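Side-chain contacts in phosphatidylinositol-specific phospholipase C (Listeria monocytogenes, PDB 2PLC), which is a single-chain enzyme of the phosphatidylinositol-specific phospholipase C X-domain family, with a fold of the TIM-barrel type: residues I58-I63 against I254-F259; D67-Y72 against A80-V85; T88-L93 against K127-T132. All coordinates share one frame; numbering follows the deposited sequence.

Contact 1: I58-I63 against I254-F259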
loop_
_atom_site.group_PDB
_atom_site.type_symbol
_atom_site.label_atom_id
_atom_site.label_comp_id
_atom_site.label_asym_id
_atom_site.label_seq_id
_atom_site.Cartn_x
_atom_site.Cartn_y
_atom_site.Cartn_z
ATOM N N ILE A 58 -4.944 7.519 -3.386
ATOM C CA ILE A 58 -4.188 6.436 -2.760
ATOM C C ILE A 58 -4.009 5.328 -3.794
ATOM O O ILE A 58 -4.970 4.935 -4.451
ATOM C CB ILE A 58 -4.937 5.870 -1.524
ATOM C CG1 ILE A 58 -5.081 6.944 -0.441
ATOM C CG2 ILE A 58 -4.236 4.632 -0.985
ATOM C CD1 ILE A 58 -3.776 7.538 0.040
ATOM N N ARG A 59 -2.777 4.857 -3.970
ATOM C CA ARG A 59 -2.519 3.800 -4.945
ATOM C C ARG A 59 -1.840 2.593 -4.332
ATOM O O ARG A 59 -1.461 1.654 -5.030
ATOM C CB ARG A 59 -1.700 4.324 -6.125
ATOM C CG ARG A 59 -2.455 5.281 -7.031
ATOM C CD ARG A 59 -3.649 4.628 -7.704
ATOM N NE ARG A 59 -4.400 5.604 -8.485
ATOM C CZ ARG A 59 -5.409 6.331 -8.014
ATOM N NH1 ARG A 59 -5.805 6.188 -6.756
ATOM N NH2 ARG A 59 -6.002 7.232 -8.794
ATOM N N TYR A 60 -1.641 2.645 -3.024
ATOM C CA TYR A 60 -1.045 1.535 -2.307
ATOM C C TYR A 60 -1.983 1.232 -1.159
ATOM O O TYR A 60 -2.346 2.134 -0.400
ATOM C CB TYR A 60 0.335 1.906 -1.755
ATOM C CG TYR A 60 0.858 0.908 -0.743
ATOM C CD1 TYR A 60 1.558 -0.221 -1.147
ATOM C CD2 TYR A 60 0.606 1.074 0.619
ATOM C CE1 TYR A 60 1.994 -1.167 -0.225
ATOM C CE2 TYR A 60 1.035 0.138 1.549
ATOM C CZ TYR A 60 1.728 -0.980 1.117
ATOM O OH TYR A 60 2.153 -1.909 2.033
ATOM N N ILE A 61 -2.406 -0.022 -1.051
ATOM C CA ILE A 61 -3.295 -0.410 0.039
ATOM C C ILE A 61 -2.706 -1.568 0.821
ATOM O O ILE A 61 -1.918 -2.353 0.301
ATOM C CB ILE A 61 -4.728 -0.720 -0.444
ATOM C CG1 ILE A 61 -4.727 -1.843 -1.477
ATOM C CG2 ILE A 61 -5.352 0.534 -1.032
ATOM C CD1 ILE A 61 -6.112 -2.182 -2.000
ATOM N N ASP A 62 -3.075 -1.638 2.091
ATOM C CA ASP A 62 -2.569 -2.644 3.010
ATOM C C ASP A 62 -3.776 -3.418 3.553
ATOM O O ASP A 62 -4.500 -2.933 4.423
ATOM C CB ASP A 62 -1.822 -1.893 4.112
ATOM C CG ASP A 62 -1.294 -2.785 5.198
ATOM O OD1 ASP A 62 -1.401 -4.028 5.095
ATOM O OD2 ASP A 62 -0.756 -2.216 6.173
ATOM N N ILE A 63 -3.982 -4.619 3.023
ATOM C CA ILE A 63 -5.113 -5.465 3.395
ATOM C C ILE A 63 -4.708 -6.664 4.247
ATOM O O ILE A 63 -3.858 -7.459 3.853
ATOM C CB ILE A 63 -5.842 -5.965 2.126
ATOM C CG1 ILE A 63 -6.171 -4.783 1.202
ATOM C CG2 ILE A 63 -7.118 -6.724 2.496
ATOM C CD1 ILE A 63 -7.118 -3.769 1.794
ATOM N N ILE A 254 7.025 4.828 -1.989
ATOM C CA ILE A 254 5.689 4.739 -1.409
ATOM C C ILE A 254 5.641 5.252 0.028
ATOM O O ILE A 254 6.274 4.690 0.925
ATOM C CB ILE A 254 5.178 3.289 -1.450
ATOM C CG1 ILE A 254 5.319 2.738 -2.872
ATOM C CG2 ILE A 254 3.717 3.238 -1.014
ATOM C CD1 ILE A 254 5.140 1.257 -2.976
ATOM N N LEU A 255 4.901 6.338 0.225
ATOM C CA LEU A 255 4.735 6.963 1.536
ATOM C C LEU A 255 3.417 6.453 2.115
ATOM O O LEU A 255 2.332 6.856 1.686
ATOM C CB LEU A 255 4.750 8.492 1.395
ATOM C CG LEU A 255 6.056 9.043 0.783
ATOM C CD1 LEU A 255 6.001 10.552 0.624
ATOM C CD2 LEU A 255 7.246 8.648 1.651
ATOM N N ILE A 256 3.542 5.545 3.080
ATOM C CA ILE A 256 2.418 4.871 3.723
ATOM C C ILE A 256 1.967 5.554 5.018
ATOM O O ILE A 256 2.682 5.541 6.022
ATOM C CB ILE A 256 2.801 3.391 3.962
ATOM C CG1 ILE A 256 3.472 2.833 2.694
ATOM C CG2 ILE A 256 1.578 2.570 4.274
ATOM C CD1 ILE A 256 4.077 1.482 2.863
ATOM N N MET A 257 0.735 6.065 5.010
ATOM C CA MET A 257 0.203 6.819 6.139
ATOM C C MET A 257 -1.085 6.359 6.821
ATOM O O MET A 257 -1.869 5.564 6.285
ATOM C CB MET A 257 -0.039 8.266 5.684
ATOM C CG MET A 257 1.107 8.907 4.930
ATOM S SD MET A 257 0.598 10.357 4.015
ATOM C CE MET A 257 -0.017 9.594 2.502
ATOM N N ASP A 258 -1.275 6.899 8.023
ATOM C CA ASP A 258 -2.472 6.707 8.833
ATOM C C ASP A 258 -3.125 8.080 8.718
ATOM O O ASP A 258 -2.421 9.093 8.666
ATOM C CB ASP A 258 -2.135 6.497 10.309
ATOM C CG ASP A 258 -1.688 5.094 10.622
ATOM O OD1 ASP A 258 -2.028 4.158 9.866
ATOM O OD2 ASP A 258 -1.007 4.929 11.656
ATOM N N PHE A 259 -4.453 8.108 8.627
ATOM C CA PHE A 259 -5.222 9.350 8.537
ATOM C C PHE A 259 -4.682 10.412 7.565
ATOM O O PHE A 259 -4.491 11.568 7.944
ATOM C CB PHE A 259 -5.369 9.975 9.933
ATOM C CG PHE A 259 -6.060 9.092 10.928
ATOM C CD1 PHE A 259 -7.441 8.964 10.918
ATOM C CD2 PHE A 259 -5.333 8.419 11.900
ATOM C CE1 PHE A 259 -8.090 8.179 11.867
ATOM C CE2 PHE A 259 -5.967 7.636 12.850
ATOM C CZ PHE A 259 -7.351 7.514 12.837
#

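Contact 2: D67-Y72 against A80-V85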
loop_
_atom_site.group_PDB
_atom_site.type_symbol
_atom_site.label_atom_id
_atom_site.label_comp_id
_atom_site.label_asym_id
_atom_site.label_seq_id
_atom_site.Cartn_x
_atom_site.Cartn_y
_atom_site.Cartn_z
ATOM N N ASP A 67 -7.957 -16.835 7.015
ATOM C CA ASP A 67 -8.427 -17.894 6.114
ATOM C C ASP A 67 -9.941 -18.052 5.921
ATOM O O ASP A 67 -10.384 -18.814 5.061
ATOM C CB ASP A 67 -7.736 -19.247 6.391
ATOM C CG ASP A 67 -8.014 -19.802 7.781
ATOM O OD1 ASP A 67 -8.861 -19.250 8.517
ATOM O OD2 ASP A 67 -7.372 -20.814 8.136
ATOM N N ASN A 68 -10.729 -17.327 6.712
ATOM C CA ASN A 68 -12.186 -17.348 6.569
ATOM C C ASN A 68 -12.531 -16.309 5.500
ATOM O O ASN A 68 -13.698 -16.078 5.195
ATOM C CB ASN A 68 -12.882 -17.008 7.897
ATOM C CG ASN A 68 -12.470 -15.651 8.458
ATOM O OD1 ASN A 68 -11.421 -15.108 8.116
ATOM N ND2 ASN A 68 -13.297 -15.105 9.341
ATOM N N LEU A 69 -11.482 -15.680 4.961
ATOM C CA LEU A 69 -11.563 -14.656 3.919
ATOM C C LEU A 69 -12.171 -13.325 4.346
ATOM O O LEU A 69 -12.703 -12.589 3.521
ATOM C CB LEU A 69 -12.273 -15.195 2.673
ATOM C CG LEU A 69 -11.557 -16.347 1.968
ATOM C CD1 LEU A 69 -12.330 -16.743 0.721
ATOM C CD2 LEU A 69 -10.144 -15.932 1.612
ATOM N N ASN A 70 -12.083 -13.021 5.636
ATOM C CA ASN A 70 -12.607 -11.766 6.165
ATOM C C ASN A 70 -11.455 -10.847 6.540
ATOM O O ASN A 70 -10.353 -11.316 6.818
ATOM C CB ASN A 70 -13.485 -12.009 7.395
ATOM C CG ASN A 70 -14.873 -12.502 7.043
ATOM O OD1 ASN A 70 -15.546 -13.103 7.875
ATOM N ND2 ASN A 70 -15.319 -12.232 5.818
ATOM N N ILE A 71 -11.731 -9.543 6.562
ATOM C CA ILE A 71 -10.739 -8.524 6.891
ATOM C C ILE A 71 -10.654 -8.336 8.402
ATOM O O ILE A 71 -11.670 -8.125 9.074
ATOM C CB ILE A 71 -11.064 -7.172 6.205
ATOM C CG1 ILE A 71 -11.265 -7.376 4.694
ATOM C CG2 ILE A 71 -9.953 -6.165 6.464
ATOM C CD1 ILE A 71 -10.172 -8.181 4.014
ATOM N N TYR A 72 -9.433 -8.407 8.924
ATOM C CA TYR A 72 -9.195 -8.288 10.357
ATOM C C TYR A 72 -8.076 -7.339 10.771
ATOM O O TYR A 72 -7.287 -6.855 9.960
ATOM C CB TYR A 72 -8.864 -9.665 10.954
ATOM C CG TYR A 72 -10.030 -10.618 11.084
ATOM C CD1 TYR A 72 -10.466 -11.369 9.995
ATOM C CD2 TYR A 72 -10.692 -10.775 12.301
ATOM C CE1 TYR A 72 -11.534 -12.252 10.114
ATOM C CE2 TYR A 72 -11.762 -11.654 12.429
ATOM C CZ TYR A 72 -12.177 -12.386 11.331
ATOM O OH TYR A 72 -13.242 -13.244 11.445
ATOM N N ALA A 80 -15.729 -6.362 6.801
ATOM C CA ALA A 80 -15.403 -6.379 5.381
ATOM C C ALA A 80 -14.880 -7.761 5.016
ATOM O O ALA A 80 -14.398 -8.496 5.874
ATOM C CB ALA A 80 -14.356 -5.310 5.058
ATOM N N SER A 81 -15.014 -8.122 3.745
ATOM C CA SER A 81 -14.544 -9.417 3.260
ATOM C C SER A 81 -13.574 -9.169 2.114
ATOM O O SER A 81 -13.574 -8.095 1.502
ATOM C CB SER A 81 -15.720 -10.270 2.778
ATOM O OG SER A 81 -16.478 -9.584 1.790
ATOM N N LEU A 82 -12.737 -10.156 1.827
ATOM C CA LEU A 82 -11.773 -10.014 0.746
ATOM C C LEU A 82 -12.494 -9.865 -0.591
ATOM O O LEU A 82 -12.075 -9.084 -1.440
ATOM C CB LEU A 82 -10.809 -11.202 0.729
ATOM C CG LEU A 82 -9.578 -11.042 -0.161
ATOM C CD1 LEU A 82 -8.878 -9.725 0.143
ATOM C CD2 LEU A 82 -8.639 -12.215 0.039
ATOM N N SER A 83 -13.612 -10.572 -0.749
ATOM C CA SER A 83 -14.399 -10.502 -1.978
ATOM C C SER A 83 -14.931 -9.090 -2.158
ATOM O O SER A 83 -14.986 -8.574 -3.278
ATOM C CB SER A 83 -15.561 -11.501 -1.945
ATOM O OG SER A 83 -16.452 -11.220 -0.880
ATOM N N GLY A 84 -15.290 -8.459 -1.040
ATOM C CA GLY A 84 -15.800 -7.099 -1.087
ATOM C C GLY A 84 -14.704 -6.146 -1.516
ATOM O O GLY A 84 -14.916 -5.268 -2.359
ATOM N N VAL A 85 -13.520 -6.333 -0.937
ATOM C CA VAL A 85 -12.356 -5.508 -1.252
ATOM C C VAL A 85 -11.989 -5.656 -2.733
ATOM O O VAL A 85 -11.821 -4.659 -3.437
ATOM C CB VAL A 85 -11.143 -5.900 -0.367
ATOM C CG1 VAL A 85 -9.899 -5.152 -0.802
ATOM C CG2 VAL A 85 -11.444 -5.591 1.085
#

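Contact 3: T88-L93 against K127-T132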
loop_
_atom_site.group_PDB
_atom_site.type_symbol
_atom_site.label_atom_id
_atom_site.label_comp_id
_atom_site.label_asym_id
_atom_site.label_seq_id
_atom_site.Cartn_x
_atom_site.Cartn_y
_atom_site.Cartn_z
ATOM N N THR A 88 -14.406 -3.933 -5.051
ATOM C CA THR A 88 -14.245 -2.491 -4.991
ATOM C C THR A 88 -13.044 -2.066 -5.829
ATOM O O THR A 88 -13.160 -1.175 -6.665
ATOM C CB THR A 88 -14.059 -2.010 -3.538
ATOM O OG1 THR A 88 -15.212 -2.362 -2.760
ATOM C CG2 THR A 88 -13.870 -0.495 -3.497
ATOM N N ILE A 89 -11.899 -2.714 -5.610
ATOM C CA ILE A 89 -10.669 -2.398 -6.344
ATOM C C ILE A 89 -10.899 -2.560 -7.842
ATOM O O ILE A 89 -10.549 -1.696 -8.647
ATOM C CB ILE A 89 -9.516 -3.348 -5.974
ATOM C CG1 ILE A 89 -9.324 -3.422 -4.462
ATOM C CG2 ILE A 89 -8.241 -2.894 -6.654
ATOM C CD1 ILE A 89 -9.145 -2.088 -3.814
ATOM N N THR A 90 -11.481 -3.698 -8.193
ATOM C CA THR A 90 -11.786 -4.050 -9.570
ATOM C C THR A 90 -12.734 -3.060 -10.248
ATOM O O THR A 90 -12.519 -2.692 -11.401
ATOM C CB THR A 90 -12.333 -5.473 -9.615
ATOM O OG1 THR A 90 -11.258 -6.378 -9.357
ATOM C CG2 THR A 90 -12.934 -5.784 -10.950
ATOM N N GLN A 91 -13.763 -2.613 -9.534
ATOM C CA GLN A 91 -14.704 -1.647 -10.091
ATOM C C GLN A 91 -14.010 -0.317 -10.355
ATOM O O GLN A 91 -14.322 0.373 -11.327
ATOM C CB GLN A 91 -15.898 -1.441 -9.156
ATOM C CG GLN A 91 -16.915 -2.573 -9.197
ATOM C CD GLN A 91 -17.473 -2.812 -10.594
ATOM O OE1 GLN A 91 -18.208 -1.981 -11.133
ATOM N NE2 GLN A 91 -17.122 -3.948 -11.188
ATOM N N PHE A 92 -13.060 0.036 -9.490
ATOM C CA PHE A 92 -12.317 1.281 -9.635
ATOM C C PHE A 92 -11.408 1.214 -10.856
ATOM O O PHE A 92 -11.328 2.166 -11.632
ATOM C CB PHE A 92 -11.476 1.556 -8.389
ATOM C CG PHE A 92 -10.629 2.788 -8.500
ATOM C CD1 PHE A 92 -11.188 4.045 -8.322
ATOM C CD2 PHE A 92 -9.278 2.695 -8.819
ATOM C CE1 PHE A 92 -10.420 5.193 -8.461
ATOM C CE2 PHE A 92 -8.497 3.841 -8.964
ATOM C CZ PHE A 92 -9.072 5.091 -8.785
ATOM N N LEU A 93 -10.699 0.097 -10.997
ATOM C CA LEU A 93 -9.793 -0.107 -12.125
ATOM C C LEU A 93 -10.528 -0.226 -13.454
ATOM O O LEU A 93 -9.939 -0.020 -14.518
ATOM C CB LEU A 93 -8.941 -1.350 -11.900
ATOM C CG LEU A 93 -7.896 -1.206 -10.802
ATOM C CD1 LEU A 93 -7.207 -2.531 -10.568
ATOM C CD2 LEU A 93 -6.902 -0.125 -11.194
ATOM N N LYS A 127 -8.315 -12.677 -12.055
ATOM C CA LYS A 127 -6.988 -12.759 -12.664
ATOM C C LYS A 127 -6.687 -11.740 -13.769
ATOM O O LYS A 127 -5.531 -11.356 -13.959
ATOM C CB LYS A 127 -6.698 -14.183 -13.146
ATOM C CG LYS A 127 -7.616 -14.688 -14.234
ATOM C CD LYS A 127 -7.279 -16.131 -14.575
ATOM C CE LYS A 127 -8.071 -16.606 -15.778
ATOM N NZ LYS A 127 -7.769 -15.795 -16.994
ATOM N N ASP A 128 -7.715 -11.276 -14.474
ATOM C CA ASP A 128 -7.509 -10.290 -15.533
ATOM C C ASP A 128 -7.123 -8.923 -14.974
ATOM O O ASP A 128 -6.714 -8.034 -15.725
ATOM C CB ASP A 128 -8.757 -10.161 -16.414
ATOM C CG ASP A 128 -8.979 -11.376 -17.301
ATOM O OD1 ASP A 128 -7.985 -12.008 -17.726
ATOM O OD2 ASP A 128 -10.152 -11.695 -17.582
ATOM N N TYR A 129 -7.260 -8.758 -13.658
ATOM C CA TYR A 129 -6.923 -7.498 -12.997
ATOM C C TYR A 129 -5.628 -7.597 -12.201
ATOM O O TYR A 129 -5.270 -6.673 -11.470
ATOM C CB TYR A 129 -8.063 -7.038 -12.089
ATOM C CG TYR A 129 -9.305 -6.612 -12.837
ATOM C CD1 TYR A 129 -9.437 -5.310 -13.316
ATOM C CD2 TYR A 129 -10.348 -7.511 -13.066
ATOM C CE1 TYR A 129 -10.579 -4.909 -14.006
ATOM C CE2 TYR A 129 -11.496 -7.122 -13.757
ATOM C CZ TYR A 129 -11.604 -5.817 -14.221
ATOM O OH TYR A 129 -12.746 -5.416 -14.878
ATOM N N PHE A 130 -4.926 -8.715 -12.348
ATOM C CA PHE A 130 -3.665 -8.919 -11.643
ATOM C C PHE A 130 -2.455 -8.973 -12.567
ATOM O O PHE A 130 -2.493 -9.629 -13.612
ATOM C CB PHE A 130 -3.721 -10.204 -10.806
ATOM C CG PHE A 130 -4.413 -10.033 -9.488
ATOM C CD1 PHE A 130 -5.797 -10.126 -9.398
ATOM C CD2 PHE A 130 -3.682 -9.734 -8.343
ATOM C CE1 PHE A 130 -6.448 -9.919 -8.185
ATOM C CE2 PHE A 130 -4.321 -9.526 -7.128
ATOM C CZ PHE A 130 -5.710 -9.618 -7.049
ATOM N N TYR A 131 -1.399 -8.247 -12.202
ATOM C CA TYR A 131 -0.165 -8.270 -12.976
ATOM C C TYR A 131 0.426 -9.642 -12.704
ATOM O O TYR A 131 0.701 -9.995 -11.555
ATOM C CB TYR A 131 0.815 -7.198 -12.511
ATOM C CG TYR A 131 2.223 -7.390 -13.047
ATOM C CD1 TYR A 131 2.535 -7.100 -14.374
ATOM C CD2 TYR A 131 3.245 -7.846 -12.217
ATOM C CE1 TYR A 131 3.834 -7.261 -14.856
ATOM C CE2 TYR A 131 4.536 -8.008 -12.685
ATOM C CZ TYR A 131 4.827 -7.713 -14.002
ATOM O OH TYR A 131 6.120 -7.858 -14.451
ATOM N N THR A 132 0.660 -10.396 -13.766
ATOM C CA THR A 132 1.179 -11.734 -13.603
ATOM C C THR A 132 2.299 -12.070 -14.584
ATOM O O THR A 132 2.357 -11.527 -15.685
ATOM C CB THR A 132 0.017 -12.738 -13.717
ATOM O OG1 THR A 132 0.456 -14.026 -13.284
ATOM C CG2 THR A 132 -0.507 -12.808 -15.151
#

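Contact 1: I58-I63 against I254-F259
The ring of Tyr60 meets Ile254 and Ile256, two isoleucines that are next-but-one neighbours on strand 253-257 and therefore turn their side chains the same way. The tight part of the contact is the ring itself. CG2 of Ile254 rests 3.7 Å from Tyr60 CG, near the root of the ring, and the two side chains cross at about a right angle. Ile256 takes the far half, its CD1 standing 3.6 Å from Tyr60 CE2 with CG1 and CG2 close behind. With CG anti to the backbone N (chi1 167°), the ring is swung across toward both residues, whose methyls approach its plane obliquely. The looser part lies to either side of the tyrosine in sequence: CD1 of Ile58 comes no nearer than 4.9 Å, to CE of Met257, and the carboxylate of Asp62 stays farther off, tied instead to Arg64 and the backbone N of Asp26. All three touching residues are buried, consistent with the interior of a TIM-barrel-type fold. Strand 20-24 runs between strands 60-65 and 253-257, paired with the latter and bonded through its backbone to Arg59 and Tyr60, while Leu214 of strand 212-216 and Ile102 of strand 101-107 close round Tyr60 and Ile254.

Contact 2: D67-Y72 against A80-V85
Asn70 and Ser81 form an antiparallel, non-hydrogen-bonded pair with their CA atoms 4.2 Å apart, flanked by two nearly straight backbone bonds, Ile71 N to Ala80 O (2.9 Å) and Leu82 N to Leu69 O (3.0 Å). The side chains then divide according to the side of this single bridge on which they lie. On the face of Asn70 and Ser81 the touch is slight: the amide nitrogen ND2 of Asn70 lies 3.6 Å from Ser81 CB. Ile71 points toward 80-85 and does most of the apolar work. Its CG1 is placed beside its own backbone N (chi1 -53°), the atom bonded to Ala80, and this carries the branch alongside that residue, 3.7 Å from Ala80 CB. The same CG1 approaches CG2 of Val85 at 4.0 Å, one turn into the helix, and CD1 reaches on toward Leu82. A lighter touch of methyl on methyl, Leu69 CD2 to Leu82 CD2 at 4.3 Å, extends the apolar patch toward Ile119 of helix 114-125. The turn leading into the strand is braced by its own side chains: Asn68 donates through ND2 to Tyr72 OH (2.8 Å), and its OD1 receives a weak bond from Asn70 N. Leu69, in between, adopts a left-handed backbone conformation. Ser81 holds the N-cap position of helix 82-95, and its hydroxyl is hydrogen-bonded to that of Ser83. The chemistry implies a division of labour. An amide in the first turn of a helix has no acceptor within the helix, and Leu69 O supplies one to Leu82, so the strand pairing also satisfies this one first-turn amide, while Ile71 seals the side turned to the protein interior.

Contact 3: T88-L93 against K127-T132
Thr90 meets Tyr129 in a CH-pi contact, the chief interaction here and a compact example of a methyl group set on an aromatic face. The methyl CG2 sits 3.6 Å from the centroid of the Tyr129 ring and only 19° off its normal, displaced a little toward the rim, so that its nearest ring atom is CE2 at 3.4 Å. The two side chains cross at about a right angle, the tyrosine presenting a flat surface to the end of the threonine. The rotation of the threonine explains the choice of branch. CG2 stands anti to the backbone N and projects over the ring, while OG1 lies beside that N (chi1 -72°) and hydrogen-bonds to Leu86 O, one turn earlier in the helix. The hydroxyl of this buried residue is thereby satisfied within its own helix, and the aromatic face is met by carbon.

Apolar contact supplies the second, weaker component: CB of Leu93, one helical turn beyond Thr90, approaches Tyr129 CD1 obliquely at 4.2 Å.

The contact joins helix 82-95 to the short 3-10 turn that follows helix 114-125, with Tyr126 also touching Thr90. Both rest against strand 152-157: Ile152 is bonded to Tyr129 through the backbone and receives the side chains of Ile89, Leu93 and Phe130, while Ile89 and Phe92 reach on to helix 50-55.

How the contacts relate
Strand 60-65 shows how one element can serve two layers. Its Tyr60 faces the interior at contact 1, whose centre is about 4 Å from that of the chain, whereas Ile63 packs on Ile71 of strand 70-73 in contact 2 (CG2 to CD1, 3.7 Å) and on Val85 of helix 82-95. Ile61 packs on Ile89 of the same helix in contact 3, CD1 to CD1 at 3.5 Å. Contacts 2 and 3 adjoin in sequence and share helix 82-95, where Thr88 OG1 is hydrogen-bonded to Gly84 O, contact 2 lying at its start and contact 3 farther along. The centres lie about 18 Å (1 and 2), 17 Å (1 and 3) and 16 Å (2 and 3) apart.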